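Local atomic coordinates of chitin elicitor-binding protein (Oryza sativa subsp. japonica, PDB entry 5JCD), a protein that binds chitin oligosaccharide elicitors through its LysM-containing extracellular part and takes part in passing the signal on to plant defence responses. Residues C136-E140 against G141-M145; G154-T157 against S158-A161; I177-P180 against T181-Q184. One frame throughout, in Å; residues are numbered along the deposited sequence.

Each is a local contact within its own short run of chain in this LysM-containing extracellular fragment. Interaction 1 lies at the surface in the loop between strands 133-134 and 145-150. Interactions 2 and 3 belong to the LysM domain around residues 149-192: one starts helix 157-163, the other turns the chain between helix 168-174 and strand 188-193. These two touch, T157, E155 and I160 of 154-161 packing on P180 and L183 of 177-184, whereas interaction 1 stays at least about 11 Å, nearest atoms, from either. The chemistry follows the place: a backbone hairpin with a solvent-side lysine-amide bond in 1, a partly buried asparagine cap carrying a sugar in 2, and a carboxylate-centred surface turn in 3.

Interaction 1 (C136-E140 against G141-M145); sequences CDKEE and GSNVM
K138 turns CG anti to its carbonyl carbon (chi1 -73°), runs on extended, and bends only at chi4, which brings NZ back to the amide of N143. The two sit on the arms of a tight beta hairpin whose type I' turn runs from E139 to S142. K138 NZ donates to N143 OD1 at 2.9 Å, approaching from above the carbonyl plane rather than along a lone pair. Lower down the same side chain, K138 CB rests on S142 O at 3.0 Å, so the aliphatic part of the lysine lies along the second arm.

E139 and S142 form an antiparallel hydrogen-bonded pair: E139 N donates to S142 O at 2.9 Å, and S142 N returns a bond to E139 O at 3.1 Å. E140 and G141 fill the corner with positive phi, a value that suits glycine at the second of these positions.

Apolar contact is supplied by V144, whose CG1 meets E139 CB at 3.8 Å while CG2 faces D137 O at 3.4 Å. Both E139 and V144 also touch P192, so the hairpin packs on strand 188-193. At its base C136 is in disulfide with C13, and D137 is tied by its carboxylate to A6 N and R174, while D137 O also accepts from H146 NE2.

A water accepts from V144 N at 2.6 Å and reaches D137 O and N143 ND2 only by weak bonds.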
loop_
_atom_site.group_PDB
_atom_site.type_symbol
_atom_site.label_atom_id
_atom_site.label_comp_id
_atom_site.label_asym_id
_atom_site.label_seq_id
_atom_site.Cartn_x
_atom_site.Cartn_y
_atom_site.Cartn_z
ATOM N N CYS A 136 -7.669 8.290 -5.585
ATOM C CA CYS A 136 -7.373 9.035 -6.792
ATOM C C CYS A 136 -7.722 10.520 -6.582
ATOM O O CYS A 136 -7.792 11.273 -7.550
ATOM C CB CYS A 136 -8.129 8.452 -7.986
ATOM S SG CYS A 136 -7.894 6.650 -8.287
ATOM N N ASP A 137 -7.967 10.933 -5.333
ATOM C CA ASP A 137 -8.298 12.334 -5.032
ATOM C C ASP A 137 -7.131 13.182 -5.463
ATOM O O ASP A 137 -5.986 12.758 -5.344
ATOM C CB ASP A 137 -8.489 12.592 -3.532
ATOM C CG ASP A 137 -9.783 12.021 -2.976
ATOM O OD1 ASP A 137 -10.765 11.877 -3.735
ATOM O OD2 ASP A 137 -9.804 11.705 -1.766
ATOM N N LYS A 138 -7.430 14.374 -5.969
ATOM C CA LYS A 138 -6.419 15.394 -6.200
ATOM C C LYS A 138 -6.017 16.047 -4.867
ATOM O O LYS A 138 -6.713 15.918 -3.852
ATOM C CB LYS A 138 -6.966 16.449 -7.159
ATOM C CG LYS A 138 -7.070 15.950 -8.609
ATOM C CD LYS A 138 -7.827 16.910 -9.516
ATOM C CE LYS A 138 -8.053 16.282 -10.907
ATOM N NZ LYS A 138 -7.217 16.859 -12.006
ATOM N N GLU A 139 -4.871 16.709 -4.860
ATOM C CA GLU A 139 -4.448 17.459 -3.686
ATOM C C GLU A 139 -4.513 18.963 -3.984
ATOM O O GLU A 139 -3.657 19.511 -4.697
ATOM C CB GLU A 139 -3.044 17.040 -3.241
ATOM C CG GLU A 139 -2.616 17.640 -1.903
ATOM C CD GLU A 139 -3.644 17.397 -0.812
ATOM O OE1 GLU A 139 -3.761 18.241 0.100
ATOM O OE2 GLU A 139 -4.332 16.355 -0.856
ATOM N N GLU A 140 -5.540 19.610 -3.437
ATOM C CA GLU A 140 -5.810 21.019 -3.699
ATOM C C GLU A 140 -5.818 21.324 -5.203
ATOM O O GLU A 140 -5.143 22.253 -5.668
ATOM C CB GLU A 140 -4.804 21.912 -2.965
ATOM C CG GLU A 140 -5.432 22.784 -1.863
ATOM C CD GLU A 140 -5.121 22.307 -0.446
ATOM O OE1 GLU A 140 -4.016 22.600 0.067
ATOM O OE2 GLU A 140 -5.994 21.647 0.164
ATOM N N GLY A 141 -6.569 20.522 -5.961
ATOM C CA GLY A 141 -6.735 20.743 -7.388
ATOM C C GLY A 141 -5.645 20.174 -8.291
ATOM O O GLY A 141 -5.779 20.186 -9.524
ATOM N N SER A 142 -4.570 19.660 -7.696
ATOM C CA SER A 142 -3.469 19.118 -8.492
ATOM C C SER A 142 -3.498 17.592 -8.529
ATOM O O SER A 142 -4.001 16.942 -7.611
ATOM C CB SER A 142 -2.123 19.558 -7.936
ATOM O OG SER A 142 -1.837 20.889 -8.274
ATOM N N ASN A 143 -2.950 17.027 -9.600
ATOM C CA ASN A 143 -2.854 15.585 -9.715
ATOM C C ASN A 143 -1.688 15.021 -8.918
ATOM O O ASN A 143 -0.573 15.545 -8.951
ATOM C CB ASN A 143 -2.788 15.156 -11.178
ATOM C CG ASN A 143 -4.156 15.169 -11.832
ATOM O OD1 ASN A 143 -4.521 16.104 -12.546
ATOM N ND2 ASN A 143 -4.941 14.125 -11.561
ATOM N N VAL A 144 -1.972 13.961 -8.170
ATOM C CA VAL A 144 -0.959 13.338 -7.324
ATOM C C VAL A 144 -0.989 11.822 -7.471
ATOM O O VAL A 144 -1.992 11.238 -7.867
ATOM C CB VAL A 144 -1.175 13.676 -5.830
ATOM C CG1 VAL A 144 -0.658 15.076 -5.501
ATOM C CG2 VAL A 144 -2.640 13.517 -5.460
ATOM N N MET A 145 0.121 11.192 -7.126
ATOM C CA MET A 145 0.148 9.764 -6.933
ATOM C C MET A 145 0.103 9.469 -5.437
ATOM O O MET A 145 0.987 9.897 -4.694
ATOM C CB MET A 145 1.423 9.161 -7.529
ATOM C CG MET A 145 1.331 7.628 -7.647
ATOM S SD MET A 145 2.906 6.796 -7.611
ATOM C CE MET A 145 3.821 7.687 -8.859
HETATM O O HOH W 1 -4.432 13.191 -8.286
#

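Interaction 2 (G154-T157 against S158-A161); sequences GENT and SAIA. With NAG (2-acetamido-2-deoxy-beta-D-glucopyranose), chain D.
N156 is the N-cap of helix 157-163: its OD1 accepts from A159 N at 2.7 Å, a nearly straight bond (165° at the hydrogen) with the donor tilted a little out of the amide plane. Placing CG between the backbone N and the carbonyl carbon (chi1 56°) lets the amide curl over the first turn. The other end of the same amide is covalently joined to the sugar, N156 ND2 to C1 of N-acetylglucosamine (NAG) at 1.5 Å, as expected of an N-linked glycan on the sequon N156-T157-S158. NAG O5, the pyranose ring oxygen, lies 3.7 Å from A159 CB, so the residue that donates to the cap also lies against the sugar.

Beside the cap, the backbone takes over. I160 N bonds to N156 O at 3.1 Å and A161 N to T157 O at 2.9 Å, the first i to i+4 steps of the helix.

I160, extended at chi2 (166°), lays CG1 and CD1 alongside N156 O and near E155, whose OE1 lies 3.8 Å from I160 CD1, the two side chains meeting at about a right angle. That carboxylate is positioned from further out, by G152 N and the hydroxyl of Y149. T157 OG1 is bound to E168 OE2 of helix 168-174, while I160 and A161 pack on L171 and I160 also on L183. In this way the start of the helix is held against the other helix of the LysM fold, in a stretch that itself contains the chitin-binding residues G154 and S158.

One amide thus has two jobs: its oxygen satisfies a backbone N-H at the helix start, and its nitrogen carries the glycan, which is likely to restrict rotation of the asparagine end.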
loop_
_atom_site.group_PDB
_atom_site.type_symbol
_atom_site.label_atom_id
_atom_site.label_comp_id
_atom_site.label_asym_id
_atom_site.label_seq_id
_atom_site.Cartn_x
_atom_site.Cartn_y
_atom_site.Cartn_z
ATOM N N GLY A 154 11.061 6.748 15.299
ATOM C CA GLY A 154 11.807 7.975 15.471
ATOM C C GLY A 154 11.485 8.993 14.393
ATOM O O GLY A 154 11.990 10.089 14.436
ATOM N N GLU A 155 10.616 8.649 13.447
ATOM C CA GLU A 155 10.253 9.584 12.393
ATOM C C GLU A 155 9.251 10.671 12.823
ATOM O O GLU A 155 8.470 10.501 13.762
ATOM C CB GLU A 155 9.747 8.831 11.154
ATOM C CG GLU A 155 10.869 8.076 10.425
ATOM C CD GLU A 155 10.425 7.235 9.216
ATOM O OE1 GLU A 155 9.209 7.099 8.940
ATOM O OE2 GLU A 155 11.322 6.685 8.541
ATOM N N ASN A 156 9.300 11.799 12.126
ATOM C CA ASN A 156 8.366 12.889 12.351
ATOM C C ASN A 156 7.697 13.323 11.035
ATOM O O ASN A 156 8.188 13.027 9.949
ATOM C CB ASN A 156 9.056 14.067 13.052
ATOM C CG ASN A 156 10.277 14.575 12.298
ATOM O OD1 ASN A 156 10.144 15.236 11.264
ATOM N ND2 ASN A 156 11.472 14.301 12.843
ATOM N N THR A 157 6.578 14.022 11.133
ATOM C CA THR A 157 5.803 14.374 9.952
ATOM C C THR A 157 6.529 15.398 9.090
ATOM O O THR A 157 6.322 15.465 7.878
ATOM C CB THR A 157 4.411 14.920 10.352
ATOM O OG1 THR A 157 4.572 15.925 11.359
ATOM C CG2 THR A 157 3.561 13.815 10.945
ATOM N N SER A 158 7.391 16.187 9.723
ATOM C CA SER A 158 8.170 17.182 9.017
ATOM C C SER A 158 9.120 16.521 8.044
ATOM O O SER A 158 9.113 16.822 6.851
ATOM C CB SER A 158 8.949 18.068 9.991
ATOM O OG SER A 158 9.609 19.110 9.290
ATOM N N ALA A 159 9.940 15.612 8.551
ATOM C CA ALA A 159 10.926 14.957 7.700
ATOM C C ALA A 159 10.267 14.050 6.663
ATOM O O ALA A 159 10.769 13.907 5.555
ATOM C CB ALA A 159 11.908 14.190 8.520
ATOM N N ILE A 160 9.144 13.434 7.027
ATOM C CA ILE A 160 8.442 12.574 6.090
ATOM C C ILE A 160 7.883 13.411 4.937
ATOM O O ILE A 160 8.058 13.071 3.781
ATOM C CB ILE A 160 7.316 11.779 6.791
ATOM C CG1 ILE A 160 7.905 10.703 7.724
ATOM C CG2 ILE A 160 6.394 11.139 5.772
ATOM C CD1 ILE A 160 6.876 10.114 8.685
ATOM N N ALA A 161 7.209 14.504 5.263
ATOM C CA ALA A 161 6.669 15.391 4.248
ATOM C C ALA A 161 7.768 15.891 3.328
ATOM O O ALA A 161 7.621 15.846 2.110
ATOM C CB ALA A 161 5.949 16.562 4.891
HETATM C C1 NAG D . 12.640 14.870 12.185
HETATM C C2 NAG D . 13.348 15.864 13.113
HETATM C C3 NAG D . 14.638 16.378 12.477
HETATM C C4 NAG D . 15.543 15.174 12.240
HETATM C C5 NAG D . 14.820 14.235 11.279
HETATM C C6 NAG D . 15.661 13.007 10.894
HETATM C C7 NAG D . 11.810 16.857 14.651
HETATM C C8 NAG D . 10.748 17.893 14.888
HETATM N N2 NAG D . 12.460 16.941 13.495
HETATM O O3 NAG D . 15.249 17.359 13.293
HETATM O O4 NAG D . 16.802 15.541 11.716
HETATM O O5 NAG D . 13.567 13.844 11.828
HETATM O O6 NAG D . 15.907 12.126 11.978
HETATM O O7 NAG D . 12.049 15.977 15.489
#

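Interaction 3 (I177-P180 against T181-Q184); sequences IDDP and TKLQ
D179 stands its carboxylate between T181 and K182, its side chain crossing both of theirs at a slant. D179 OD1 takes T181 N at 3.3 Å, closing an Asx turn; this donor arrives from well above the carboxylate plane, not in it. T181 OG1 adds a weak bond to the same oxygen. D179 OD2 offers its anti lone pair to K182 NZ, a 2.6 Å salt bridge. In the lysine, CG, anti to the carbonyl carbon (chi1 -58°), lies beside the aspartate, and bends at chi2 and chi4 bring NZ round to OD2.

In the backbone, K182 N bonds to D179 O at 3.0 Å and L183 N to P180 O at 3.0 Å, the pattern of a 3-10 turn. Apolar contact comes from I177 CD1 and L183 CD1, which meet obliquely at 4.2 Å, with L183, a chitin-binding residue, also lying on T157 and I160 of helix 157-163.

With an alanine in place of D179, K182 would probably lose its charge partner and swing away, and T181 N its side-chain acceptor. A single anion thus ties the first residue of the turn to the third and fourth, and its negative charge is likely to be partly offset by the lysine.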
loop_
_atom_site.group_PDB
_atom_site.type_symbol
_atom_site.label_atom_id
_atom_site.label_comp_id
_atom_site.label_asym_id
_atom_site.label_seq_id
_atom_site.Cartn_x
_atom_site.Cartn_y
_atom_site.Cartn_z
ATOM N N ILE A 177 -4.322 14.419 11.159
ATOM C CA ILE A 177 -3.457 14.292 12.315
ATOM C C ILE A 177 -3.482 15.598 13.086
ATOM O O ILE A 177 -2.925 16.604 12.638
ATOM C CB ILE A 177 -2.009 13.964 11.883
ATOM C CG1 ILE A 177 -1.921 12.533 11.349
ATOM C CG2 ILE A 177 -1.028 14.132 13.025
ATOM C CD1 ILE A 177 -0.607 12.266 10.609
ATOM N N ASP A 178 -4.131 15.564 14.249
ATOM C CA ASP A 178 -4.279 16.738 15.102
ATOM C C ASP A 178 -2.950 17.071 15.746
ATOM O O ASP A 178 -2.566 18.239 15.831
ATOM C CB ASP A 178 -5.315 16.480 16.190
ATOM C CG ASP A 178 -6.695 16.272 15.627
ATOM O OD1 ASP A 178 -7.032 16.929 14.611
ATOM O OD2 ASP A 178 -7.436 15.442 16.196
ATOM N N ASP A 179 -2.261 16.043 16.231
ATOM C CA ASP A 179 -0.999 16.247 16.925
ATOM C C ASP A 179 0.130 15.384 16.347
ATOM O O ASP A 179 0.178 14.170 16.577
ATOM C CB ASP A 179 -1.191 15.982 18.426
ATOM C CG ASP A 179 0.037 16.344 19.257
ATOM O OD1 ASP A 179 0.968 16.987 18.731
ATOM O OD2 ASP A 179 0.052 16.009 20.460
ATOM N N PRO A 180 1.044 16.016 15.604
ATOM C CA PRO A 180 2.227 15.404 14.986
ATOM C C PRO A 180 3.038 14.608 15.993
ATOM O O PRO A 180 3.560 13.551 15.633
ATOM C CB PRO A 180 3.044 16.615 14.507
ATOM C CG PRO A 180 2.004 17.674 14.255
ATOM C CD PRO A 180 0.945 17.456 15.301
ATOM N N THR A 181 3.163 15.112 17.221
ATOM C CA THR A 181 4.019 14.466 18.224
ATOM C C THR A 181 3.498 13.099 18.609
ATOM O O THR A 181 4.217 12.288 19.177
ATOM C CB THR A 181 4.195 15.328 19.499
ATOM O OG1 THR A 181 2.939 15.451 20.178
ATOM C CG2 THR A 181 4.727 16.712 19.129
ATOM N N LYS A 182 2.240 12.845 18.293
ATOM C CA LYS A 182 1.599 11.578 18.634
ATOM C C LYS A 182 1.805 10.527 17.553
ATOM O O LYS A 182 1.212 9.455 17.618
ATOM C CB LYS A 182 0.099 11.785 18.845
ATOM C CG LYS A 182 -0.257 12.792 19.929
ATOM C CD LYS A 182 0.093 12.325 21.329
ATOM C CE LYS A 182 -0.518 13.268 22.362
ATOM N NZ LYS A 182 -1.409 14.303 21.728
ATOM N N LEU A 183 2.616 10.845 16.543
ATOM C CA LEU A 183 2.860 9.931 15.418
ATOM C C LEU A 183 3.353 8.580 15.940
ATOM O O LEU A 183 4.323 8.514 16.670
ATOM C CB LEU A 183 3.911 10.522 14.465
ATOM C CG LEU A 183 3.960 9.982 13.038
ATOM C CD1 LEU A 183 2.737 10.442 12.293
ATOM C CD2 LEU A 183 5.219 10.390 12.288
ATOM N N GLN A 184 2.681 7.498 15.578
ATOM C CA GLN A 184 3.147 6.177 15.982
ATOM C C GLN A 184 3.917 5.414 14.920
ATOM O O GLN A 184 3.650 5.529 13.720
ATOM C CB GLN A 184 1.978 5.343 16.471
ATOM C CG GLN A 184 1.584 5.705 17.866
ATOM C CD GLN A 184 0.377 4.963 18.318
ATOM O OE1 GLN A 184 -0.212 4.200 17.554
ATOM N NE2 GLN A 184 0.021 5.132 19.589
#